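Local coordinates for protein 3-methylaspartate ammonia-lyase (Citrobacter amalonaticus, PDB 1KKO) that catalyses the magnesium-dependent, reversible anti elimination of ammonia from L-threo-3-methylaspartate to give mesaconate, as a homodimeric member of the enolase superfamily, at residues D81-L93 with R120-Y132. Residues are numbered along the deposited sequence; the frame is centred on the assembly and turned at random.
Sequences DPLFLAEHFIPFL and RIDGNLLHTAVRY
Asp81 reaches the start of helix 128-146 with its carboxylate: OD2 takes the backbone N-H of Thr128 at 2.9 Å, on its anti side and 27° out of the carboxylate plane. The same oxygen accepts a hydrogen bond from water 1, which also donates to Leu126 O and accepts from Arg131 NH2. A second water joins Asp81 N to Thr128 OG1. Behind the carboxylate, Asp81 CB lies over one face of the His127 imidazole, a CH-pi contact 3.7 Å from the ring centroid. At Pro82 the carbonyl does the work: its O accepts a hydrogen bond from His127 NE2 at 2.7 Å, the acceptor lying almost exactly in the imidazole plane. Phe84 then covers the other imidazole face, turning its CD1 edge toward it in an edge-to-face pair with the planes at 56°. CG of Phe84 stands anti to the backbone N (chi1 -178°), which carries the ring to Ala129, whose CB sits over one phenyl face. Farther along, on helix 86-101, Phe89 meets His127 CB through CZ (3.9 Å) and Val130 CG2 through CD1. Phe92 rests its far rim against Ile121 and Leu126; Leu126 CD2 approaches at the ring edge, 3.6 Å from CE1. Leu93 finishes the row with CD2 against Val130 CG1.

All this packing lies within the N-terminal domain, joining helix 86-101 and its lead-in to the hairpin 120-125 and helix 128-146. Helix 86-101 also packs on strands 3-18 and 47-59. His127 is the N-cap, ND1 accepting Ala129 N at 2.9 Å. Because ND1 accepts while NE2 donates, the ring is probably the neutral NE2-H tautomer, its rotation fixed at both nitrogens, and Asp81's negative charge at the helix N-terminus is probably stabilised by the helix dipole.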
ATOM      1  N   ASP A  81      -3.191   9.238  22.346  1.00 13.89           N
ATOM      2  CA  ASP A  81      -3.049   8.016  23.098  1.00 14.13           C
ATOM      3  C   ASP A  81      -1.688   7.398  22.772  1.00 14.71           C
ATOM      4  O   ASP A  81      -1.062   7.747  21.781  1.00 14.72           O
ATOM      5  CB  ASP A  81      -4.178   7.070  22.744  1.00 13.79           C
ATOM      6  CG  ASP A  81      -5.479   7.418  23.431  1.00 15.35           C
ATOM      7  OD1 ASP A  81      -5.607   8.499  24.051  1.00 18.99           O
ATOM      8  OD2 ASP A  81      -6.452   6.649  23.384  1.00 14.23           O
ATOM      9  N   PRO A  82      -1.241   6.474  23.611  1.00 15.82           N
ATOM     10  CA  PRO A  82       0.085   5.859  23.461  1.00 16.52           C
ATOM     11  C   PRO A  82       0.261   4.985  22.222  1.00 16.21           C
ATOM     12  O   PRO A  82      -0.720   4.650  21.583  1.00 15.64           O
ATOM     13  CB  PRO A  82       0.193   4.976  24.714  1.00 17.37           C
ATOM     14  CG  PRO A  82      -0.855   5.421  25.619  1.00 18.02           C
ATOM     15  CD  PRO A  82      -1.958   5.982  24.802  1.00 16.02           C
ATOM     16  N   LEU A  83       1.493   4.593  21.881  1.00 16.25           N
ATOM     17  CA  LEU A  83       1.663   3.678  20.751  1.00 16.92           C
ATOM     18  C   LEU A  83       0.890   2.401  21.061  1.00 16.90           C
ATOM     19  O   LEU A  83       0.655   2.049  22.222  1.00 17.17           O
ATOM     20  CB  LEU A  83       3.127   3.401  20.409  1.00 17.50           C
ATOM     21  CG  LEU A  83       3.918   2.423  21.290  1.00 18.22           C
ATOM     22  CD1 LEU A  83       5.347   2.381  20.782  1.00 20.11           C
ATOM     23  CD2 LEU A  83       3.888   2.786  22.758  1.00 20.99           C
ATOM     24  N   PHE A  84       0.532   1.717  19.994  1.00 16.94           N
ATOM     25  CA  PHE A  84      -0.420   0.628  20.024  1.00 16.95           C
ATOM     26  C   PHE A  84       0.219  -0.662  19.556  1.00 17.48           C
ATOM     27  O   PHE A  84       0.462  -0.841  18.361  1.00 17.30           O
ATOM     28  CB  PHE A  84      -1.588   1.021  19.109  1.00 16.68           C
ATOM     29  CG  PHE A  84      -2.686   0.019  19.053  1.00 15.90           C
ATOM     30  CD1 PHE A  84      -3.598  -0.085  20.092  1.00 16.14           C
ATOM     31  CD2 PHE A  84      -2.834  -0.803  17.955  1.00 15.93           C
ATOM     32  CE1 PHE A  84      -4.623  -1.013  20.032  1.00 16.99           C
ATOM     33  CE2 PHE A  84      -3.857  -1.727  17.905  1.00 16.66           C
ATOM     34  CZ  PHE A  84      -4.744  -1.830  18.942  1.00 17.33           C
ATOM     35  N   LEU A  85       0.472  -1.564  20.505  1.00 18.31           N
ATOM     36  CA  LEU A  85       1.118  -2.845  20.213  1.00 19.10           C
ATOM     37  C   LEU A  85       0.169  -4.026  20.409  1.00 18.78           C
ATOM     38  O   LEU A  85      -0.518  -4.121  21.424  1.00 18.25           O
ATOM     39  CB  LEU A  85       2.358  -3.012  21.078  1.00 20.00           C
ATOM     40  CG  LEU A  85       3.438  -1.933  20.918  1.00 21.69           C
ATOM     41  CD1 LEU A  85       4.686  -2.360  21.675  1.00 23.55           C
ATOM     42  CD2 LEU A  85       3.776  -1.661  19.465  1.00 22.83           C
ATOM     43  N   ALA A  86       0.128  -4.922  19.424  1.00 18.67           N
ATOM     44  CA  ALA A  86      -0.810  -6.047  19.456  1.00 19.46           C
ATOM     45  C   ALA A  86      -0.641  -6.980  20.654  1.00 20.32           C
ATOM     46  O   ALA A  86      -1.628  -7.511  21.181  1.00 20.47           O
ATOM     47  CB  ALA A  86      -0.724  -6.838  18.173  1.00 19.49           C
ATOM     48  N   GLU A  87       0.598  -7.172  21.091  1.00 21.22           N
ATOM     49  CA  GLU A  87       0.899  -8.106  22.169  1.00 22.30           C
ATOM     50  C   GLU A  87      -0.037  -7.879  23.334  1.00 23.10           C
ATOM     51  O   GLU A  87      -0.612  -8.821  23.865  1.00 24.59           O
ATOM     52  CB  GLU A  87       2.345  -7.938  22.640  1.00 22.56           C
ATOM     53  N   HIS A  88      -0.165  -6.619  23.721  1.00 23.65           N
ATOM     54  CA  HIS A  88      -0.964  -6.227  24.860  1.00 23.79           C
ATOM     55  C   HIS A  88      -2.443  -6.279  24.542  1.00 23.18           C
ATOM     56  O   HIS A  88      -3.255  -6.746  25.339  1.00 23.96           O
ATOM     57  CB  HIS A  88      -0.601  -4.804  25.271  1.00 24.09           C
ATOM     58  N   PHE A  89      -2.800  -5.816  23.358  1.00 21.73           N
ATOM     59  CA  PHE A  89      -4.206  -5.667  23.051  1.00 20.63           C
ATOM     60  C   PHE A  89      -4.965  -6.919  22.643  1.00 19.88           C
ATOM     61  O   PHE A  89      -6.168  -6.972  22.846  1.00 19.87           O
ATOM     62  CB  PHE A  89      -4.391  -4.534  22.058  1.00 20.41           C
ATOM     63  CG  PHE A  89      -4.379  -3.190  22.715  1.00 19.81           C
ATOM     64  CD1 PHE A  89      -5.527  -2.707  23.318  1.00 19.13           C
ATOM     65  CD2 PHE A  89      -3.224  -2.424  22.766  1.00 19.58           C
ATOM     66  CE1 PHE A  89      -5.532  -1.483  23.936  1.00 19.03           C
ATOM     67  CE2 PHE A  89      -3.225  -1.185  23.397  1.00 19.19           C
ATOM     68  CZ  PHE A  89      -4.384  -0.715  23.979  1.00 19.82           C
ATOM     69  N   ILE A  90      -4.290  -7.932  22.112  1.00 19.10           N
ATOM     70  CA  ILE A  90      -4.994  -9.134  21.679  1.00 18.78           C
ATOM     71  C   ILE A  90      -5.739  -9.791  22.861  1.00 18.34           C
ATOM     72  O   ILE A  90      -6.946 -10.006  22.789  1.00 17.35           O
ATOM     73  CB  ILE A  90      -4.040 -10.121  20.940  1.00 19.36           C
ATOM     74  CG1 ILE A  90      -3.622  -9.556  19.578  1.00 20.12           C
ATOM     75  CG2 ILE A  90      -4.713 -11.469  20.727  1.00 19.64           C
ATOM     76  CD1 ILE A  90      -4.755  -9.468  18.597  1.00 20.25           C
ATOM     77  N   PRO A  91      -5.045 -10.095  23.956  1.00 19.15           N
ATOM     78  CA  PRO A  91      -5.723 -10.685  25.118  1.00 19.22           C
ATOM     79  C   PRO A  91      -6.798  -9.773  25.694  1.00 18.86           C
ATOM     80  O   PRO A  91      -7.871 -10.250  26.067  1.00 19.25           O
ATOM     81  CB  PRO A  91      -4.595 -10.878  26.143  1.00 19.40           C
ATOM     82  CG  PRO A  91      -3.350 -10.706  25.430  1.00 20.07           C
ATOM     83  CD  PRO A  91      -3.600  -9.943  24.176  1.00 19.53           C
ATOM     84  N   PHE A  92      -6.501  -8.480  25.756  1.00 18.73           N
ATOM     85  CA  PHE A  92      -7.440  -7.476  26.248  1.00 18.59           C
ATOM     86  C   PHE A  92      -8.732  -7.532  25.428  1.00 17.71           C
ATOM     87  O   PHE A  92      -9.835  -7.570  25.973  1.00 17.93           O
ATOM     88  CB  PHE A  92      -6.788  -6.089  26.161  1.00 19.32           C
ATOM     89  CG  PHE A  92      -7.702  -4.944  26.525  1.00 20.52           C
ATOM     90  CD1 PHE A  92      -8.544  -4.381  25.580  1.00 21.10           C
ATOM     91  CD2 PHE A  92      -7.684  -4.401  27.807  1.00 21.90           C
ATOM     92  CE1 PHE A  92      -9.373  -3.331  25.905  1.00 21.53           C
ATOM     93  CE2 PHE A  92      -8.508  -3.344  28.137  1.00 21.90           C
ATOM     94  CZ  PHE A  92      -9.349  -2.808  27.192  1.00 21.80           C
ATOM     95  N   LEU A  93      -8.604  -7.544  24.105  1.00 16.87           N
ATOM     96  CA  LEU A  93      -9.780  -7.563  23.238  1.00 16.29           C
ATOM     97  C   LEU A  93     -10.554  -8.874  23.334  1.00 16.55           C
ATOM     98  O   LEU A  93     -11.793  -8.874  23.376  1.00 16.08           O
ATOM     99  CB  LEU A  93      -9.365  -7.285  21.793  1.00 16.03           C
ATOM    100  CG  LEU A  93      -8.825  -5.872  21.558  1.00 16.29           C
ATOM    101  CD1 LEU A  93      -8.064  -5.802  20.226  1.00 16.69           C
ATOM    102  CD2 LEU A  93      -9.948  -4.845  21.603  1.00 17.66           C
ATOM    103  N   ARG A 120     -15.665   2.108  29.356  1.00 22.13           N
ATOM    104  CA  ARG A 120     -14.460   2.177  30.181  1.00 22.92           C
ATOM    105  C   ARG A 120     -14.148   0.831  30.830  1.00 22.99           C
ATOM    106  O   ARG A 120     -15.039   0.173  31.381  1.00 23.60           O
ATOM    107  CB  ARG A 120     -14.583   3.251  31.257  1.00 23.23           C
ATOM    108  CG  ARG A 120     -14.532   4.657  30.706  1.00 23.89           C
ATOM    109  CD  ARG A 120     -14.906   5.717  31.718  1.00 25.41           C
ATOM    110  NE  ARG A 120     -14.857   7.052  31.131  1.00 27.51           N
ATOM    111  CZ  ARG A 120     -13.759   7.793  31.057  1.00 28.10           C
ATOM    112  NH1 ARG A 120     -12.610   7.339  31.534  1.00 27.92           N
ATOM    113  NH2 ARG A 120     -13.812   8.993  30.500  1.00 29.76           N
ATOM    114  N   ILE A 121     -12.883   0.434  30.751  1.00 23.33           N
ATOM    115  CA  ILE A 121     -12.401  -0.820  31.317  1.00 23.72           C
ATOM    116  C   ILE A 121     -11.351  -0.431  32.337  1.00 23.84           C
ATOM    117  O   ILE A 121     -10.388   0.266  32.003  1.00 23.67           O
ATOM    118  CB  ILE A 121     -11.745  -1.707  30.240  1.00 24.13           C
ATOM    119  CG1 ILE A 121     -12.728  -2.026  29.107  1.00 25.39           C
ATOM    120  CG2 ILE A 121     -11.199  -2.987  30.868  1.00 24.45           C
ATOM    121  CD1 ILE A 121     -13.834  -2.957  29.504  1.00 25.95           C
ATOM    122  N   ASP A 122     -11.524  -0.875  33.575  1.00 24.06           N
ATOM    123  CA  ASP A 122     -10.596  -0.523  34.642  1.00 24.60           C
ATOM    124  C   ASP A 122     -10.461   1.007  34.737  1.00 24.33           C
ATOM    125  O   ASP A 122      -9.398   1.530  35.091  1.00 25.05           O
ATOM    126  CB  ASP A 122      -9.248  -1.249  34.457  1.00 25.19           C
ATOM    127  CG  ASP A 122      -9.402  -2.769  34.460  1.00 26.39           C
ATOM    128  OD1 ASP A 122     -10.231  -3.281  35.251  1.00 28.22           O
ATOM    129  OD2 ASP A 122      -8.768  -3.536  33.699  1.00 28.84           O
ATOM    130  N   GLY A 123     -11.558   1.707  34.422  1.00 24.29           N
ATOM    131  CA  GLY A 123     -11.664   3.156  34.544  1.00 24.26           C
ATOM    132  C   GLY A 123     -11.319   3.986  33.319  1.00 24.62           C
ATOM    133  O   GLY A 123     -11.657   5.175  33.239  1.00 25.03           O
ATOM    134  N   ASN A 124     -10.692   3.342  32.349  1.00 24.35           N
ATOM    135  CA  ASN A 124     -10.157   4.037  31.186  1.00 24.11           C
ATOM    136  C   ASN A 124     -10.933   3.797  29.917  1.00 23.22           C
ATOM    137  O   ASN A 124     -11.312   2.663  29.637  1.00 23.24           O
ATOM    138  CB  ASN A 124      -8.734   3.565  30.972  1.00 24.69           C
ATOM    139  CG  ASN A 124      -7.858   3.853  32.159  1.00 26.26           C
ATOM    140  OD1 ASN A 124      -7.926   4.936  32.731  1.00 29.13           O
ATOM    141  ND2 ASN A 124      -7.042   2.890  32.545  1.00 27.73           N
ATOM    142  N   LEU A 125     -11.182   4.868  29.158  1.00 21.88           N
ATOM    143  CA  LEU A 125     -11.810   4.743  27.851  1.00 20.80           C
ATOM    144  C   LEU A 125     -10.912   3.853  27.035  1.00 18.66           C
ATOM    145  O   LEU A 125      -9.698   3.808  27.236  1.00 19.22           O
ATOM    146  CB  LEU A 125     -11.919   6.081  27.089  1.00 21.45           C
ATOM    147  CG  LEU A 125     -13.042   7.068  27.392  1.00 22.94           C
ATOM    148  CD1 LEU A 125     -12.857   8.287  26.496  1.00 23.71           C
ATOM    149  CD2 LEU A 125     -14.438   6.464  27.209  1.00 23.78           C
ATOM    150  N   LEU A 126     -11.515   3.139  26.109  1.00 16.95           N
ATOM    151  CA  LEU A 126     -10.727   2.348  25.204  1.00 15.04           C
ATOM    152  C   LEU A 126      -9.768   3.248  24.426  1.00 13.78           C
ATOM    153  O   LEU A 126     -10.089   4.391  24.087  1.00 13.52           O
ATOM    154  CB  LEU A 126     -11.627   1.638  24.213  1.00 14.96           C
ATOM    155  CG  LEU A 126     -12.519   0.530  24.772  1.00 15.66           C
ATOM    156  CD1 LEU A 126     -13.445   0.032  23.693  1.00 15.49           C
ATOM    157  CD2 LEU A 126     -11.685  -0.611  25.349  1.00 17.17           C
ATOM    158  N   HIS A 127      -8.593   2.713  24.147  1.00 13.34           N
ATOM    159  CA  HIS A 127      -7.613   3.403  23.333  1.00 12.57           C
ATOM    160  C   HIS A 127      -8.311   3.865  22.055  1.00 11.77           C
ATOM    161  O   HIS A 127      -9.151   3.148  21.502  1.00 11.75           O
ATOM    162  CB  HIS A 127      -6.490   2.423  23.017  1.00 12.79           C
ATOM    163  CG  HIS A 127      -5.270   3.037  22.406  1.00 12.26           C
ATOM    164  ND1 HIS A 127      -5.253   3.607  21.147  1.00 12.43           N
ATOM    165  CD2 HIS A 127      -4.011   3.146  22.888  1.00 12.87           C
ATOM    166  CE1 HIS A 127      -4.029   4.025  20.879  1.00 12.29           C
ATOM    167  NE2 HIS A 127      -3.258   3.766  21.923  1.00 12.64           N
ATOM    168  N   THR A 128      -7.967   5.049  21.557  1.00 11.29           N
ATOM    169  CA  THR A 128      -8.571   5.532  20.324  1.00 11.27           C
ATOM    170  C   THR A 128      -8.420   4.531  19.183  1.00 10.87           C
ATOM    171  O   THR A 128      -9.311   4.426  18.363  1.00 10.94           O
ATOM    172  CB  THR A 128      -7.989   6.889  19.874  1.00 11.56           C
ATOM    173  OG1 THR A 128      -6.558   6.849  19.909  1.00 12.39           O
ATOM    174  CG2 THR A 128      -8.438   8.003  20.805  1.00 11.91           C
ATOM    175  N   ALA A 129      -7.304   3.810  19.128  1.00 10.51           N
ATOM    176  CA  ALA A 129      -7.076   2.841  18.047  1.00 10.82           C
ATOM    177  C   ALA A 129      -8.085   1.713  18.087  1.00 10.46           C
ATOM    178  O   ALA A 129      -8.465   1.200  17.052  1.00 10.51           O
ATOM    179  CB  ALA A 129      -5.685   2.279  18.127  1.00 10.75           C
ATOM    180  N   VAL A 130      -8.464   1.287  19.287  1.00 10.82           N
ATOM    181  CA  VAL A 130      -9.453   0.227  19.451  1.00 10.96           C
ATOM    182  C   VAL A 130     -10.829   0.738  19.010  1.00 10.90           C
ATOM    183  O   VAL A 130     -11.546   0.075  18.277  1.00 10.85           O
ATOM    184  CB  VAL A 130      -9.484  -0.281  20.894  1.00 11.73           C
ATOM    185  CG1 VAL A 130     -10.660  -1.252  21.104  1.00 12.31           C
ATOM    186  CG2 VAL A 130      -8.167  -0.929  21.231  1.00 13.07           C
ATOM    187  N   ARG A 131     -11.199   1.930  19.456  1.00 10.98           N
ATOM    188  CA  ARG A 131     -12.459   2.499  19.041  1.00 11.47           C
ATOM    189  C   ARG A 131     -12.467   2.700  17.521  1.00 10.77           C
ATOM    190  O   ARG A 131     -13.476   2.479  16.861  1.00 10.97           O
ATOM    191  CB  ARG A 131     -12.685   3.812  19.765  1.00 12.07           C
ATOM    192  CG  ARG A 131     -12.896   3.611  21.254  1.00 14.38           C
ATOM    193  CD  ARG A 131     -13.164   4.895  21.960  1.00 17.75           C
ATOM    194  NE  ARG A 131     -12.034   5.655  22.448  1.00 19.90           N
ATOM    195  CZ  ARG A 131     -11.995   6.997  22.469  1.00 17.72           C
ATOM    196  NH1 ARG A 131     -12.967   7.751  21.926  1.00 16.64           N
ATOM    197  NH2 ARG A 131     -10.954   7.583  22.996  1.00 19.86           N
ATOM    198  N   TYR A 132     -11.325   3.104  16.965  1.00 10.58           N
ATOM    199  CA  TYR A 132     -11.200   3.287  15.526  1.00 10.26           C
ATOM    200  C   TYR A 132     -11.481   1.971  14.791  1.00  9.84           C
ATOM    201  O   TYR A 132     -12.326   1.917  13.898  1.00 10.36           O
ATOM    202  CB  TYR A 132      -9.794   3.782  15.219  1.00 10.40           C
ATOM    203  CG  TYR A 132      -9.508   4.293  13.832  1.00  9.25           C
ATOM    204  CD1 TYR A 132     -10.343   5.203  13.205  1.00  9.88           C
ATOM    205  CD2 TYR A 132      -8.343   3.899  13.164  1.00  9.60           C
ATOM    206  CE1 TYR A 132     -10.040   5.691  11.947  1.00 10.38           C
ATOM    207  CE2 TYR A 132      -8.021   4.401  11.917  1.00  9.64           C
ATOM    208  CZ  TYR A 132      -8.877   5.306  11.307  1.00  9.90           C
ATOM    209  OH  TYR A 132      -8.598   5.838  10.067  1.00 10.91           O
TER
HETATM  210  O   HOH W   1      -8.795   6.825  24.774  1.00 17.06           O
HETATM  211  O   HOH W   2      -5.070   9.323  19.994  1.00 17.65           O